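Local coordinates for protein IAA acetyltransferase (Bacillus cereus ATCC 14579, PDB 1Y9K) that probably transfers an acetyl group to an amine nitrogen of a substrate, as a member of the GNAT acetyltransferase family, at residues I7-K12 with L38-K43; F121-D126 with C143-R148; K60-M65 with K91-S96. One frame throughout, in Å; residues are numbered along the deposited sequence.

Contact 1 of 3, residues I7-K12 with L38-K43; sequences IERIPK and LTYVAK
The carbonyl oxygen of Glu8 takes the N-H of Val41 at 2.8 Å (Val41 N to Glu8 O), and the CA-H of Tyr40 also leans on it, Tyr40 CA to Glu8 O 3.3 Å. The return bond, Glu8 N to Val41 O at 3.0 Å, closes the hydrogen-bonded pair of two antiparallel strands, and both bonds are fairly straight.

On the face of Glu8, Val41 and Ile10, branched apolar residues interlock: Ile10 CG2 meets Val41 CG2 at 3.5 Å. With chi1 of Ile10 at 54°, CG1 sits between the backbone N and the carbonyl carbon, and CD1 reaches back to the methyl CG2 of Thr39. At the end of the strand the extended Lys43 chain crosses Glu8 at about a right angle and forms a salt bridge, Glu8 OE2 to Lys43 NZ 3.6 Å.

The other face carries Ile7 beside the small Ala42, Ile7 CG1 to Ala42 CB 4.1 Å, and both also touch Leu82 of helix 78-92. Leu38 CB lies over the centre of one face of the Arg9 guanidinium. This is the antiparallel pairing of the first strand with strand 38-43, characteristic of the N-terminal half of the GNAT fold.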
loop_
_atom_site.group_PDB
_atom_site.type_symbol
_atom_site.label_atom_id
_atom_site.label_comp_id
_atom_site.label_asym_id
_atom_site.label_seq_id
_atom_site.Cartn_x
_atom_site.Cartn_y
_atom_site.Cartn_z
ATOM N N ILE A 7 8.991 -0.739 12.851
ATOM C CA ILE A 7 7.999 0.092 12.161
ATOM C C ILE A 7 7.522 1.231 13.052
ATOM O O ILE A 7 7.171 1.022 14.204
ATOM C CB ILE A 7 6.767 -0.734 11.666
ATOM C CG1 ILE A 7 7.213 -1.948 10.841
ATOM C CG2 ILE A 7 5.802 0.155 10.875
ATOM C CD1 ILE A 7 6.080 -2.904 10.438
ATOM N N GLU A 8 7.493 2.438 12.501
ATOM C CA GLU A 8 7.113 3.627 13.265
ATOM C C GLU A 8 6.433 4.684 12.385
ATOM O O GLU A 8 6.605 4.698 11.170
ATOM C CB GLU A 8 8.340 4.208 14.026
ATOM C CG GLU A 8 9.679 4.167 13.247
ATOM C CD GLU A 8 10.929 4.415 14.118
ATOM O OE1 GLU A 8 11.238 3.588 15.016
ATOM O OE2 GLU A 8 11.627 5.431 13.876
ATOM N N ARG A 9 5.642 5.549 13.008
ATOM C CA ARG A 9 5.093 6.720 12.336
ATOM C C ARG A 9 6.138 7.762 11.979
ATOM O O ARG A 9 7.102 7.982 12.719
ATOM C CB ARG A 9 4.049 7.398 13.207
ATOM C CG ARG A 9 2.679 6.930 12.901
ATOM C CD ARG A 9 1.704 8.071 12.817
ATOM N NE ARG A 9 1.935 8.873 11.625
ATOM C CZ ARG A 9 1.266 9.981 11.350
ATOM N NH1 ARG A 9 0.316 10.412 12.177
ATOM N NH2 ARG A 9 1.543 10.656 10.246
ATOM N N ILE A 10 5.926 8.417 10.845
ATOM C CA ILE A 10 6.743 9.548 10.458
ATOM C C ILE A 10 5.828 10.717 10.129
ATOM O O ILE A 10 4.681 10.502 9.735
ATOM C CB ILE A 10 7.683 9.230 9.259
ATOM C CG1 ILE A 10 6.893 8.677 8.074
ATOM C CG2 ILE A 10 8.812 8.272 9.684
ATOM C CD1 ILE A 10 7.380 9.169 6.750
ATOM N N PRO A 11 6.318 11.958 10.315
ATOM C CA PRO A 11 5.544 13.114 9.858
ATOM C C PRO A 11 5.549 13.213 8.328
ATOM O O PRO A 11 6.472 12.720 7.679
ATOM C CB PRO A 11 6.283 14.296 10.486
ATOM C CG PRO A 11 7.672 13.821 10.657
ATOM C CD PRO A 11 7.591 12.361 10.948
ATOM N N LYS A 12 4.525 13.841 7.763
ATOM C CA LYS A 12 4.408 13.967 6.302
ATOM C C LYS A 12 5.549 14.758 5.636
ATOM O O LYS A 12 5.823 14.584 4.447
ATOM C CB LYS A 12 3.035 14.524 5.910
ATOM C CG LYS A 12 2.528 15.688 6.740
ATOM C CD LYS A 12 1.007 15.716 6.685
ATOM C CE LYS A 12 0.421 17.000 7.281
ATOM N NZ LYS A 12 -1.067 16.859 7.504
ATOM N N LEU A 38 -1.851 8.968 6.912
ATOM C CA LEU A 38 -0.891 8.626 7.953
ATOM C C LEU A 38 0.151 7.681 7.381
ATOM O O LEU A 38 -0.188 6.609 6.875
ATOM C CB LEU A 38 -1.592 7.962 9.151
ATOM C CG LEU A 38 -2.860 8.585 9.746
ATOM C CD1 LEU A 38 -3.643 7.566 10.580
ATOM C CD2 LEU A 38 -2.538 9.816 10.579
ATOM N N THR A 39 1.417 8.081 7.478
ATOM C CA THR A 39 2.523 7.333 6.891
ATOM C C THR A 39 3.366 6.642 7.959
ATOM O O THR A 39 3.801 7.268 8.918
ATOM C CB THR A 39 3.422 8.247 6.042
ATOM O OG1 THR A 39 2.615 9.027 5.151
ATOM C CG2 THR A 39 4.419 7.430 5.242
ATOM N N TYR A 40 3.585 5.342 7.777
ATOM C CA TYR A 40 4.442 4.559 8.659
ATOM C C TYR A 40 5.599 3.976 7.856
ATOM O O TYR A 40 5.407 3.544 6.722
ATOM C CB TYR A 40 3.638 3.452 9.356
ATOM C CG TYR A 40 2.467 3.980 10.159
ATOM C CD1 TYR A 40 1.340 4.506 9.517
ATOM C CD2 TYR A 40 2.480 3.953 11.554
ATOM C CE1 TYR A 40 0.260 5.002 10.232
ATOM C CE2 TYR A 40 1.400 4.446 12.288
ATOM C CZ TYR A 40 0.293 4.976 11.612
ATOM O OH TYR A 40 -0.786 5.480 12.316
ATOM N N VAL A 41 6.801 3.985 8.424
ATOM C CA VAL A 41 7.954 3.401 7.731
ATOM C C VAL A 41 8.531 2.183 8.452
ATOM O O VAL A 41 8.412 2.061 9.663
ATOM C CB VAL A 41 9.069 4.442 7.411
ATOM C CG1 VAL A 41 8.529 5.552 6.523
ATOM C CG2 VAL A 41 9.704 5.011 8.700
ATOM N N ALA A 42 9.133 1.281 7.681
ATOM C CA ALA A 42 9.888 0.153 8.222
ATOM C C ALA A 42 11.389 0.439 8.100
ATOM O O ALA A 42 11.867 0.873 7.041
ATOM C CB ALA A 42 9.527 -1.129 7.496
ATOM N N LYS A 43 12.122 0.207 9.189
ATOM C CA LYS A 43 13.576 0.401 9.201
ATOM C C LYS A 43 14.312 -0.894 9.530
ATOM O O LYS A 43 13.884 -1.634 10.418
ATOM C CB LYS A 43 13.967 1.489 10.206
ATOM C CG LYS A 43 13.168 2.767 10.079
ATOM C CD LYS A 43 13.796 3.892 10.863
ATOM C CE LYS A 43 12.887 5.108 10.844
ATOM N NZ LYS A 43 13.633 6.376 11.052
#

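Contact 2 of 3, residues F121-D126 with C143-R148; sequences FSIDFD and CRDMIR
Asp145 turns its carboxylate back to residues 121-126: OD1 accepts the backbone N-H of Asp126 at 2.8 Å (Asp126 N to Asp145 OD1), nearly straight at 170° and through the anti lone pair. The acid thus adds a side-chain bond just beyond the backbone ladder, and the same oxygen lies at the edge of the Phe125 ring. Met146, a selenomethionine, pairs with Asp124 by two backbone bonds, Asp124 N to Met146 O 2.8 Å and Met146 N to Asp124 O 2.9 Å, while its long flexible chain leaves toward helix 127-131. Ile147 follows on the other face, lying alongside Ile123 with CD1 of Ile147 3.9 Å from CG1 of Ile123, as suits two beta-branched residues in a non-hydrogen-bonded pair.

Arg148 ends the walk opposite a classic beta bulge: its N bonds to Ser122 O and its O accepts the N-H of Phe121. With chi1 of Phe121 at 74°, the ring lies alongside Arg148, whose CB sits over one face, 4.1 Å from the centroid, a CH-pi contact. The bent arginine carries its CD past Asp124 OD2, but its guanidinium forms its salt bridge with Glu63.

Strand 119-124 thus pairs with strand 141-152, which also pairs with strands 97-103 and 136-138, while Tyr127 and Phe128 of helix 127-131 touch Met146.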
loop_
_atom_site.group_PDB
_atom_site.type_symbol
_atom_site.label_atom_id
_atom_site.label_comp_id
_atom_site.label_asym_id
_atom_site.label_seq_id
_atom_site.Cartn_x
_atom_site.Cartn_y
_atom_site.Cartn_z
ATOM N N PHE A 121 -13.272 -7.736 -4.058
ATOM C CA PHE A 121 -14.704 -7.414 -4.155
ATOM C C PHE A 121 -15.101 -6.591 -5.384
ATOM O O PHE A 121 -16.265 -6.532 -5.719
ATOM C CB PHE A 121 -15.231 -6.766 -2.854
ATOM C CG PHE A 121 -14.803 -5.327 -2.658
ATOM C CD1 PHE A 121 -15.616 -4.277 -3.082
ATOM C CD2 PHE A 121 -13.603 -5.018 -2.025
ATOM C CE1 PHE A 121 -15.225 -2.944 -2.901
ATOM C CE2 PHE A 121 -13.215 -3.687 -1.832
ATOM C CZ PHE A 121 -14.024 -2.655 -2.272
ATOM N N SER A 122 -14.135 -5.985 -6.067
ATOM C CA SER A 122 -14.440 -5.008 -7.111
ATOM C C SER A 122 -13.235 -4.683 -8.003
ATOM O O SER A 122 -12.090 -4.904 -7.619
ATOM C CB SER A 122 -14.947 -3.714 -6.463
ATOM O OG SER A 122 -15.896 -3.090 -7.302
ATOM N N ILE A 123 -13.525 -4.135 -9.182
ATOM C CA ILE A 123 -12.532 -3.749 -10.186
ATOM C C ILE A 123 -12.823 -2.319 -10.674
ATOM O O ILE A 123 -13.919 -2.059 -11.178
ATOM C CB ILE A 123 -12.568 -4.704 -11.419
ATOM C CG1 ILE A 123 -12.420 -6.166 -10.995
ATOM C CG2 ILE A 123 -11.473 -4.342 -12.433
ATOM C CD1 ILE A 123 -13.212 -7.140 -11.856
ATOM N N ASP A 124 -11.872 -1.397 -10.501
ATOM C CA ASP A 124 -11.927 -0.107 -11.195
ATOM C C ASP A 124 -11.246 -0.273 -12.549
ATOM O O ASP A 124 -10.015 -0.335 -12.622
ATOM C CB ASP A 124 -11.209 1.023 -10.431
ATOM C CG ASP A 124 -11.851 1.361 -9.096
ATOM O OD1 ASP A 124 -13.066 1.092 -8.890
ATOM O OD2 ASP A 124 -11.124 1.937 -8.240
ATOM N N PHE A 125 -12.040 -0.333 -13.616
ATOM C CA PHE A 125 -11.509 -0.527 -14.962
ATOM C C PHE A 125 -10.767 0.698 -15.488
ATOM O O PHE A 125 -11.228 1.821 -15.331
ATOM C CB PHE A 125 -12.619 -0.943 -15.938
ATOM C CG PHE A 125 -13.184 -2.301 -15.657
ATOM C CD1 PHE A 125 -14.434 -2.438 -15.055
ATOM C CD2 PHE A 125 -12.456 -3.455 -15.975
ATOM C CE1 PHE A 125 -14.959 -3.706 -14.779
ATOM C CE2 PHE A 125 -12.968 -4.724 -15.698
ATOM C CZ PHE A 125 -14.225 -4.850 -15.101
ATOM N N ASP A 126 -9.619 0.457 -16.114
ATOM C CA ASP A 126 -8.818 1.492 -16.778
ATOM C C ASP A 126 -8.235 2.525 -15.809
ATOM O O ASP A 126 -7.847 3.619 -16.218
ATOM C CB ASP A 126 -9.614 2.187 -17.895
ATOM C CG ASP A 126 -9.962 1.250 -19.039
ATOM O OD1 ASP A 126 -9.052 0.549 -19.549
ATOM O OD2 ASP A 126 -11.150 1.229 -19.436
ATOM N N CYS A 143 -0.716 -3.567 -16.594
ATOM C CA CYS A 143 -1.381 -3.105 -15.392
ATOM C C CYS A 143 -2.377 -2.052 -15.818
ATOM O O CYS A 143 -2.029 -0.886 -16.011
ATOM C CB CYS A 143 -0.359 -2.512 -14.438
ATOM S SG CYS A 143 -1.016 -2.149 -12.829
ATOM N N ARG A 144 -3.626 -2.481 -15.940
ATOM C CA ARG A 144 -4.677 -1.708 -16.577
ATOM C C ARG A 144 -5.771 -1.313 -15.580
ATOM O O ARG A 144 -6.241 -0.185 -15.569
ATOM C CB ARG A 144 -5.248 -2.571 -17.707
ATOM C CG ARG A 144 -6.416 -2.024 -18.499
ATOM C CD ARG A 144 -6.854 -3.081 -19.515
ATOM N NE ARG A 144 -5.701 -3.618 -20.238
ATOM C CZ ARG A 144 -5.671 -4.769 -20.913
ATOM N NH1 ARG A 144 -6.742 -5.557 -20.985
ATOM N NH2 ARG A 144 -4.544 -5.129 -21.520
ATOM N N ASP A 145 -6.163 -2.263 -14.740
ATOM C CA ASP A 145 -7.306 -2.113 -13.844
ATOM C C ASP A 145 -6.877 -2.226 -12.385
ATOM O O ASP A 145 -5.941 -2.969 -12.078
ATOM C CB ASP A 145 -8.331 -3.211 -14.142
ATOM C CG ASP A 145 -8.690 -3.302 -15.614
ATOM O OD1 ASP A 145 -8.982 -2.256 -16.221
ATOM O OD2 ASP A 145 -8.699 -4.421 -16.167
HETATM N N MSE A 146 -7.558 -1.503 -11.494
HETATM C CA MSE A 146 -7.324 -1.637 -10.055
HETATM C C MSE A 146 -8.271 -2.676 -9.465
HETATM O O MSE A 146 -9.496 -2.528 -9.498
HETATM C CB MSE A 146 -7.472 -0.286 -9.334
HETATM C CG MSE A 146 -6.960 -0.235 -7.886
HETATM SE SE MSE A 146 -5.144 -0.338 -7.711
HETATM C CE MSE A 146 -4.745 1.402 -7.505
ATOM N N ILE A 147 -7.692 -3.748 -8.945
ATOM C CA ILE A 147 -8.457 -4.736 -8.196
ATOM C C ILE A 147 -8.606 -4.229 -6.761
ATOM O O ILE A 147 -7.617 -3.848 -6.116
ATOM C CB ILE A 147 -7.785 -6.152 -8.225
ATOM C CG1 ILE A 147 -7.470 -6.607 -9.666
ATOM C CG2 ILE A 147 -8.624 -7.178 -7.472
ATOM C CD1 ILE A 147 -8.591 -6.483 -10.671
ATOM N N ARG A 148 -9.843 -4.217 -6.275
ATOM C CA ARG A 148 -10.176 -3.652 -4.969
ATOM C C ARG A 148 -10.403 -4.791 -3.985
ATOM O O ARG A 148 -11.131 -5.754 -4.284
ATOM C CB ARG A 148 -11.440 -2.782 -5.056
ATOM C CG ARG A 148 -11.420 -1.679 -6.124
ATOM C CD ARG A 148 -10.542 -0.523 -5.689
ATOM N NE ARG A 148 -11.112 0.178 -4.534
ATOM C CZ ARG A 148 -10.423 0.958 -3.700
ATOM N NH1 ARG A 148 -9.114 1.146 -3.886
ATOM N NH2 ARG A 148 -11.048 1.554 -2.674
#

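Contact 3 of 3, residues K60-M65 with K91-S96; sequences KTMEIM and KGYGMS
A single backbone hydrogen bond joins the two segments: Ser96 N donates a hydrogen bond to Lys60 O at 2.9 Å, just before strand 97-103 begins. Gly94 ends helix 78-92 in a Schellman motif; its positive phi, 86°, is readily adopted by glycine, and its N-H bonds back to Lys91 O within the last turn.

Apolar contact centres on two selenomethionines whose side chains cross at about a right angle, Met62 CG to Met95 CG 3.6 Å. The bent chain of Met95, chi2 -71°, brings its SE against the start of the strand, 3.5 Å from Thr61 N. Met62 turns its SE toward Tyr93 in an oblique Met-aromatic contact, 5.3 Å from the ring centroid, and its methyl CE touches Tyr93 CB. Leu98 and Ala90 also touch Met62.

Aliphatic and polar atoms meet at the exposed margin, where the Lys60 chain drapes along the loop with CD 3.4 Å from Gly94 O and CB 3.7 Å from Ser96 OG.

The chemistry therefore divides: flexible, unbranched selenomethionine chains pack against each other where strand meets helix end, whereas the Ser96-Lys60 bond ties the loop to the strand just before the backbone bonds of Lys60 and Met62 to Lys97 take over.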
loop_
_atom_site.group_PDB
_atom_site.type_symbol
_atom_site.label_atom_id
_atom_site.label_comp_id
_atom_site.label_asym_id
_atom_site.label_seq_id
_atom_site.Cartn_x
_atom_site.Cartn_y
_atom_site.Cartn_z
ATOM N N LYS A 60 -15.704 4.886 8.971
ATOM C CA LYS A 60 -15.112 3.751 9.698
ATOM C C LYS A 60 -14.202 2.895 8.802
ATOM O O LYS A 60 -13.915 1.727 9.107
ATOM C CB LYS A 60 -16.207 2.889 10.373
ATOM C CG LYS A 60 -17.007 3.577 11.499
ATOM C CD LYS A 60 -16.088 3.908 12.662
ATOM C CE LYS A 60 -16.729 4.854 13.691
ATOM N NZ LYS A 60 -15.660 5.717 14.325
ATOM N N THR A 61 -13.739 3.510 7.712
ATOM C CA THR A 61 -12.939 2.841 6.698
ATOM C C THR A 61 -11.594 3.532 6.485
ATOM O O THR A 61 -11.534 4.747 6.271
ATOM C CB THR A 61 -13.702 2.772 5.345
ATOM O OG1 THR A 61 -15.003 2.213 5.557
ATOM C CG2 THR A 61 -12.959 1.913 4.330
HETATM N N MSE A 62 -10.521 2.747 6.543
HETATM C CA MSE A 62 -9.224 3.186 6.042
HETATM C C MSE A 62 -8.814 2.379 4.802
HETATM O O MSE A 62 -9.244 1.230 4.608
HETATM C CB MSE A 62 -8.141 3.142 7.135
HETATM C CG MSE A 62 -8.301 4.252 8.205
HETATM SE SE MSE A 62 -6.995 4.502 9.445
HETATM C CE MSE A 62 -6.701 2.911 10.085
ATOM N N GLU A 63 -8.004 3.006 3.955
ATOM C CA GLU A 63 -7.411 2.336 2.825
ATOM C C GLU A 63 -5.898 2.479 2.836
ATOM O O GLU A 63 -5.382 3.568 3.086
ATOM C CB GLU A 63 -7.950 2.904 1.521
ATOM C CG GLU A 63 -7.452 2.130 0.306
ATOM C CD GLU A 63 -8.153 2.511 -0.980
ATOM O OE1 GLU A 63 -9.247 3.127 -0.928
ATOM O OE2 GLU A 63 -7.596 2.179 -2.049
ATOM N N ILE A 64 -5.200 1.379 2.555
ATOM C CA ILE A 64 -3.766 1.413 2.272
ATOM C C ILE A 64 -3.535 1.984 0.871
ATOM O O ILE A 64 -3.730 1.294 -0.133
ATOM C CB ILE A 64 -3.111 0.029 2.420
ATOM C CG1 ILE A 64 -3.389 -0.530 3.826
ATOM C CG2 ILE A 64 -1.617 0.145 2.188
ATOM C CD1 ILE A 64 -3.179 -2.031 3.985
HETATM N N MSE A 65 -3.154 3.260 0.816
HETATM C CA MSE A 65 -3.049 3.994 -0.455
HETATM C C MSE A 65 -1.755 3.700 -1.179
HETATM O O MSE A 65 -1.638 3.905 -2.393
HETATM C CB MSE A 65 -3.156 5.503 -0.225
HETATM C CG MSE A 65 -4.515 5.985 0.298
HETATM SE SE MSE A 65 -5.942 5.436 -0.665
HETATM C CE MSE A 65 -5.590 6.135 -2.265
ATOM N N LYS A 91 -7.427 -0.889 13.401
ATOM C CA LYS A 91 -8.251 -1.262 14.555
ATOM C C LYS A 91 -8.114 -0.196 15.631
ATOM O O LYS A 91 -9.112 0.316 16.140
ATOM C CB LYS A 91 -7.825 -2.617 15.127
ATOM C CG LYS A 91 -8.157 -3.810 14.259
ATOM C CD LYS A 91 -7.520 -5.074 14.818
ATOM C CE LYS A 91 -7.930 -6.307 14.009
ATOM N NZ LYS A 91 -6.948 -7.433 14.179
ATOM N N GLY A 92 -6.864 0.138 15.951
ATOM C CA GLY A 92 -6.526 1.175 16.925
ATOM C C GLY A 92 -7.290 2.473 16.745
ATOM O O GLY A 92 -7.695 3.093 17.731
ATOM N N TYR A 93 -7.494 2.879 15.492
ATOM C CA TYR A 93 -8.233 4.109 15.180
ATOM C C TYR A 93 -9.759 3.962 15.224
ATOM O O TYR A 93 -10.492 4.925 14.996
ATOM C CB TYR A 93 -7.757 4.710 13.850
ATOM C CG TYR A 93 -6.483 5.517 14.007
ATOM C CD1 TYR A 93 -5.253 5.002 13.599
ATOM C CD2 TYR A 93 -6.502 6.791 14.596
ATOM C CE1 TYR A 93 -4.075 5.732 13.757
ATOM C CE2 TYR A 93 -5.329 7.531 14.761
ATOM C CZ TYR A 93 -4.119 6.991 14.338
ATOM O OH TYR A 93 -2.954 7.712 14.484
ATOM N N GLY A 94 -10.233 2.756 15.530
ATOM C CA GLY A 94 -11.663 2.497 15.645
ATOM C C GLY A 94 -12.352 2.159 14.333
ATOM O O GLY A 94 -13.586 2.160 14.262
HETATM N N MSE A 95 -11.568 1.868 13.295
HETATM C CA MSE A 95 -12.120 1.460 11.997
HETATM C C MSE A 95 -12.666 0.028 12.023
HETATM O O MSE A 95 -12.178 -0.833 12.777
HETATM C CB MSE A 95 -11.083 1.611 10.864
HETATM C CG MSE A 95 -10.381 2.975 10.799
HETATM SE SE MSE A 95 -11.400 4.346 10.244
HETATM C CE MSE A 95 -11.813 5.110 11.795
ATOM N N SER A 96 -13.678 -0.213 11.193
ATOM C CA SER A 96 -14.239 -1.548 11.026
ATOM C C SER A 96 -13.922 -2.161 9.648
ATOM O O SER A 96 -14.170 -3.347 9.425
ATOM C CB SER A 96 -15.752 -1.523 11.263
ATOM O OG SER A 96 -16.407 -0.797 10.236
#

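From the N terminus, contact 1 closes first: residues 7-12 pair with 38-43 across a largely helical excursion, joining the first two strands. Contact 3 then closes the crossover from strand 61-69 through helix 78-92 toward strand 97-103, and contact 2 closes last, bringing 143-148 back to 121-126. The three loops follow in series; none nests within or crosses another. All reach the same sheet, with contacts 1 and 2 on opposite sides of the chain's centre, about 27 Å apart between centres. Contact 3 touches both: Tyr93 packs on Tyr40 and Leu38 of contact 1, and a charge pair joins contact 3 to contact 2.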